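Local atomic coordinates of ofchtiv-allosamidin (Ostrinia furnacalis, PDB entry 6JMB), a protein that probably hydrolyses chitin as a group IV insect chitinase of glycosyl hydrolase family 18, and binds the inhibitor allosamidin. Residues 299-304 against 310-315. Sequence-based numbering, arbitrary orientation.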
ATOM      1  N   TRP A 299      -2.506  19.237 -20.710  1.00 14.35           N
ATOM      2  CA  TRP A 299      -2.090  17.857 -20.503  1.00 14.11           C
ATOM      3  C   TRP A 299      -2.745  16.949 -21.534  1.00 14.59           C
ATOM      4  O   TRP A 299      -3.897  17.155 -21.923  1.00 17.05           O
ATOM      5  CB  TRP A 299      -2.510  17.382 -19.105  1.00 13.99           C
ATOM      6  CG  TRP A 299      -1.701  17.959 -17.985  1.00 12.99           C
ATOM      7  CD1 TRP A 299      -1.948  19.119 -17.310  1.00 13.90           C
ATOM      8  CD2 TRP A 299      -0.529  17.386 -17.389  1.00 12.01           C
ATOM      9  NE1 TRP A 299      -0.997  19.310 -16.334  1.00 14.26           N
ATOM     10  CE2 TRP A 299      -0.112  18.262 -16.366  1.00 12.18           C
ATOM     11  CE3 TRP A 299       0.215  16.226 -17.630  1.00 11.68           C
ATOM     12  CZ2 TRP A 299       1.006  18.009 -15.577  1.00 12.14           C
ATOM     13  CZ3 TRP A 299       1.325  15.975 -16.836  1.00 11.17           C
ATOM     14  CH2 TRP A 299       1.711  16.864 -15.828  1.00 11.50           C
ATOM     15  N   THR A 300      -2.009  15.939 -21.978  1.00 14.27           N
ATOM     16  CA  THR A 300      -2.555  14.871 -22.802  1.00 14.06           C
ATOM     17  C   THR A 300      -2.683  13.643 -21.919  1.00 13.81           C
ATOM     18  O   THR A 300      -1.692  13.204 -21.323  1.00 14.71           O
ATOM     19  CB  THR A 300      -1.635  14.560 -23.980  1.00 15.12           C
ATOM     20  OG1 THR A 300      -1.502  15.726 -24.803  1.00 18.74           O
ATOM     21  CG2 THR A 300      -2.212  13.424 -24.815  1.00 16.79           C
ATOM     22  N   VAL A 301      -3.894  13.104 -21.819  1.00 13.74           N
ATOM     23  CA  VAL A 301      -4.152  11.878 -21.074  1.00 12.89           C
ATOM     24  C   VAL A 301      -4.405  10.768 -22.080  1.00 15.76           C
ATOM     25  O   VAL A 301      -5.225  10.924 -22.994  1.00 16.24           O
ATOM     26  CB  VAL A 301      -5.341  12.031 -20.113  1.00 13.19           C
ATOM     27  CG1 VAL A 301      -5.569  10.727 -19.347  1.00 15.39           C
ATOM     28  CG2 VAL A 301      -5.095  13.184 -19.155  1.00 16.53           C
ATOM     29  N   GLN A 302      -3.692   9.660 -21.926  1.00 13.66           N
ATOM     30  CA  GLN A 302      -3.866   8.508 -22.793  1.00 13.17           C
ATOM     31  C   GLN A 302      -4.061   7.260 -21.947  1.00 13.57           C
ATOM     32  O   GLN A 302      -3.678   7.205 -20.776  1.00 15.00           O
ATOM     33  CB  GLN A 302      -2.679   8.338 -23.759  1.00 17.51           C
ATOM     34  CG  GLN A 302      -2.697   9.349 -24.916  1.00 19.91           C
ATOM     35  CD  GLN A 302      -1.466   9.279 -25.794  1.00 27.36           C
ATOM     36  OE1 GLN A 302      -0.418   8.770 -25.388  1.00 34.21           O
ATOM     37  NE2 GLN A 302      -1.582   9.802 -27.007  1.00 22.76           N
ATOM     38  N   THR A 303      -4.696   6.263 -22.543  1.00 12.91           N
ATOM     39  CA  THR A 303      -4.858   4.965 -21.914  1.00 12.53           C
ATOM     40  C   THR A 303      -3.864   4.008 -22.553  1.00 14.29           C
ATOM     41  O   THR A 303      -3.797   3.904 -23.784  1.00 16.12           O
ATOM     42  CB  THR A 303      -6.276   4.443 -22.136  1.00 15.83           C
ATOM     43  OG1 THR A 303      -7.203   5.260 -21.415  1.00 21.74           O
ATOM     44  CG2 THR A 303      -6.396   2.997 -21.662  1.00 18.33           C
ATOM     45  N   ASP A 304      -3.073   3.336 -21.725  1.00 11.12           N
ATOM     46  CA  ASP A 304      -2.299   2.196 -22.198  1.00 11.34           C
ATOM     47  C   ASP A 304      -3.259   1.014 -22.218  1.00 11.43           C
ATOM     48  O   ASP A 304      -3.649   0.505 -21.161  1.00 11.00           O
ATOM     49  CB  ASP A 304      -1.122   1.937 -21.262  1.00 11.00           C
ATOM     50  CG  ASP A 304      -0.218   0.810 -21.747  1.00 11.70           C
ATOM     51  OD1 ASP A 304      -0.714  -0.141 -22.382  1.00 10.99           O
ATOM     52  OD2 ASP A 304       0.999   0.863 -21.467  1.00 11.36           O
ATOM     53  N   PRO A 310      -4.076   4.614 -17.148  1.00 10.58           N
ATOM     54  CA  PRO A 310      -3.843   5.891 -17.825  1.00 10.83           C
ATOM     55  C   PRO A 310      -2.468   6.456 -17.504  1.00 10.49           C
ATOM     56  O   PRO A 310      -1.829   6.124 -16.503  1.00 10.45           O
ATOM     57  CB  PRO A 310      -4.913   6.792 -17.195  1.00 11.31           C
ATOM     58  CG  PRO A 310      -4.953   6.309 -15.770  1.00 12.10           C
ATOM     59  CD  PRO A 310      -4.779   4.799 -15.863  1.00 10.67           C
ATOM     60  N   TYR A 311      -2.027   7.348 -18.379  1.00  9.84           N
ATOM     61  CA  TYR A 311      -0.847   8.154 -18.117  1.00 10.53           C
ATOM     62  C   TYR A 311      -1.062   9.504 -18.776  1.00 11.15           C
ATOM     63  O   TYR A 311      -1.933   9.660 -19.636  1.00 10.95           O
ATOM     64  CB  TYR A 311       0.440   7.469 -18.605  1.00 11.06           C
ATOM     65  CG  TYR A 311       0.481   7.201 -20.094  1.00 11.06           C
ATOM     66  CD1 TYR A 311      -0.199   6.123 -20.650  1.00 10.27           C
ATOM     67  CD2 TYR A 311       1.202   8.028 -20.947  1.00 12.72           C
ATOM     68  CE1 TYR A 311      -0.163   5.878 -22.015  1.00 12.70           C
ATOM     69  CE2 TYR A 311       1.242   7.788 -22.309  1.00 12.43           C
ATOM     70  CZ  TYR A 311       0.561   6.719 -22.833  1.00 12.65           C
ATOM     71  OH  TYR A 311       0.606   6.485 -24.197  1.00 17.49           O
ATOM     72  N   ALA A 312      -0.270  10.487 -18.365  1.00 10.25           N
ATOM     73  CA  ALA A 312      -0.458  11.846 -18.842  1.00 10.23           C
ATOM     74  C   ALA A 312       0.894  12.492 -19.077  1.00 10.79           C
ATOM     75  O   ALA A 312       1.874  12.187 -18.394  1.00 11.42           O
ATOM     76  CB  ALA A 312      -1.275  12.679 -17.849  1.00 11.74           C
ATOM     77  N   PHE A 313       0.948  13.393 -20.052  1.00 11.22           N
ATOM     78  CA  PHE A 313       2.190  14.107 -20.301  1.00 11.41           C
ATOM     79  C   PHE A 313       1.915  15.551 -20.689  1.00 12.48           C
ATOM     80  O   PHE A 313       0.854  15.887 -21.223  1.00 13.67           O
ATOM     81  CB  PHE A 313       3.090  13.415 -21.337  1.00 13.72           C
ATOM     82  CG  PHE A 313       2.422  13.146 -22.648  1.00 14.62           C
ATOM     83  CD1 PHE A 313       2.419  14.107 -23.645  1.00 17.77           C
ATOM     84  CD2 PHE A 313       1.803  11.930 -22.886  1.00 15.00           C
ATOM     85  CE1 PHE A 313       1.811  13.863 -24.862  1.00 20.86           C
ATOM     86  CE2 PHE A 313       1.192  11.676 -24.106  1.00 19.72           C
ATOM     87  CZ  PHE A 313       1.197  12.646 -25.091  1.00 20.90           C
ATOM     88  N   LEU A 314       2.891  16.401 -20.387  1.00 12.32           N
ATOM     89  CA  LEU A 314       2.844  17.812 -20.754  1.00 12.42           C
ATOM     90  C   LEU A 314       4.294  18.266 -20.806  1.00 12.26           C
ATOM     91  O   LEU A 314       4.941  18.389 -19.759  1.00 12.52           O
ATOM     92  CB  LEU A 314       2.061  18.602 -19.717  1.00 13.24           C
ATOM     93  CG  LEU A 314       2.017  20.118 -19.922  1.00 15.09           C
ATOM     94  CD1 LEU A 314       1.520  20.454 -21.323  1.00 17.92           C
ATOM     95  CD2 LEU A 314       1.130  20.763 -18.872  1.00 16.77           C
ATOM     96  N   ASP A 315       4.803  18.490 -22.017  1.00 12.63           N
ATOM     97  CA  ASP A 315       6.209  18.827 -22.205  1.00 14.02           C
ATOM     98  C   ASP A 315       7.092  17.806 -21.490  1.00 11.99           C
ATOM     99  O   ASP A 315       7.003  16.613 -21.791  1.00 13.20           O
ATOM    100  CB  ASP A 315       6.493  20.266 -21.766  1.00 13.86           C
ATOM    101  CG  ASP A 315       5.753  21.283 -22.602  1.00 22.26           C
ATOM    102  OD1 ASP A 315       5.566  21.031 -23.808  1.00 22.83           O
ATOM    103  OD2 ASP A 315       5.363  22.335 -22.049  1.00 28.11           O
TER
HETATM  104  O   HOH W   1       0.282  17.522 -23.521  1.00 21.22           O
HETATM  105  O   HOH W   2      -1.448   4.779 -24.972  1.00 18.71           O
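The carbonyl oxygen of Phe313 is gripped twice: Thr300 N donates to Phe313 O at 3.0 Å in a nearly straight bond (178° at the hydrogen), and a water that accepts from Thr300 OG1, across the hairpin, donates to the same oxygen. Phe313 N returns a bond to Thr300 O, and Gln302 exchanges a second backbone pair with Tyr311, which identifies Thr300-Phe313 and Gln302-Tyr311 as hydrogen-bonded pairs of an antiparallel hairpin. At the non-hydrogen-bonded pair Val301-Ala312 the CA atoms are 4.3 Å apart, and Ala312 CA directs a CA-H...O contact at Thr300 O. Both aromatic side chains on one face are folded back over their partners. Phe313 CG sits between its backbone N and carbonyl carbon (chi1 55°), which lays the ring alongside Thr300, with one face turned to it; Thr300 CB makes a CH-pi contact 3.8 Å from the Phe313 ring centroid. Tyr311 takes the same first torsion and receives Gln302 CB over its ring, while Gln302 OE1 lies 2.8 Å from Tyr311 OH and meets the Phe313 ring at its edge. A second water bridges Tyr311 OH and Thr303 O. Leu314 CD2 stands 3.7 Å from the centroid of Trp299's five-membered ring, 13° off its normal, and Trp299 CE3 reaches Ala312 CB. A serine in place of Trp299 would probably leave Leu314 CD2 without the ring face it packs on and open a gap beside Ala312. Helix 286-295 lies against the face bearing Val301 and Ala312, with Phe289 meeting the Trp299 ring edge-to-face, while strand 317-320 pairs with 309-314 and joins the hairpin to barrel strand 243-256, consistent with the alpha+beta insertion domain that many family 18 chitinases carry between their last two barrel strands.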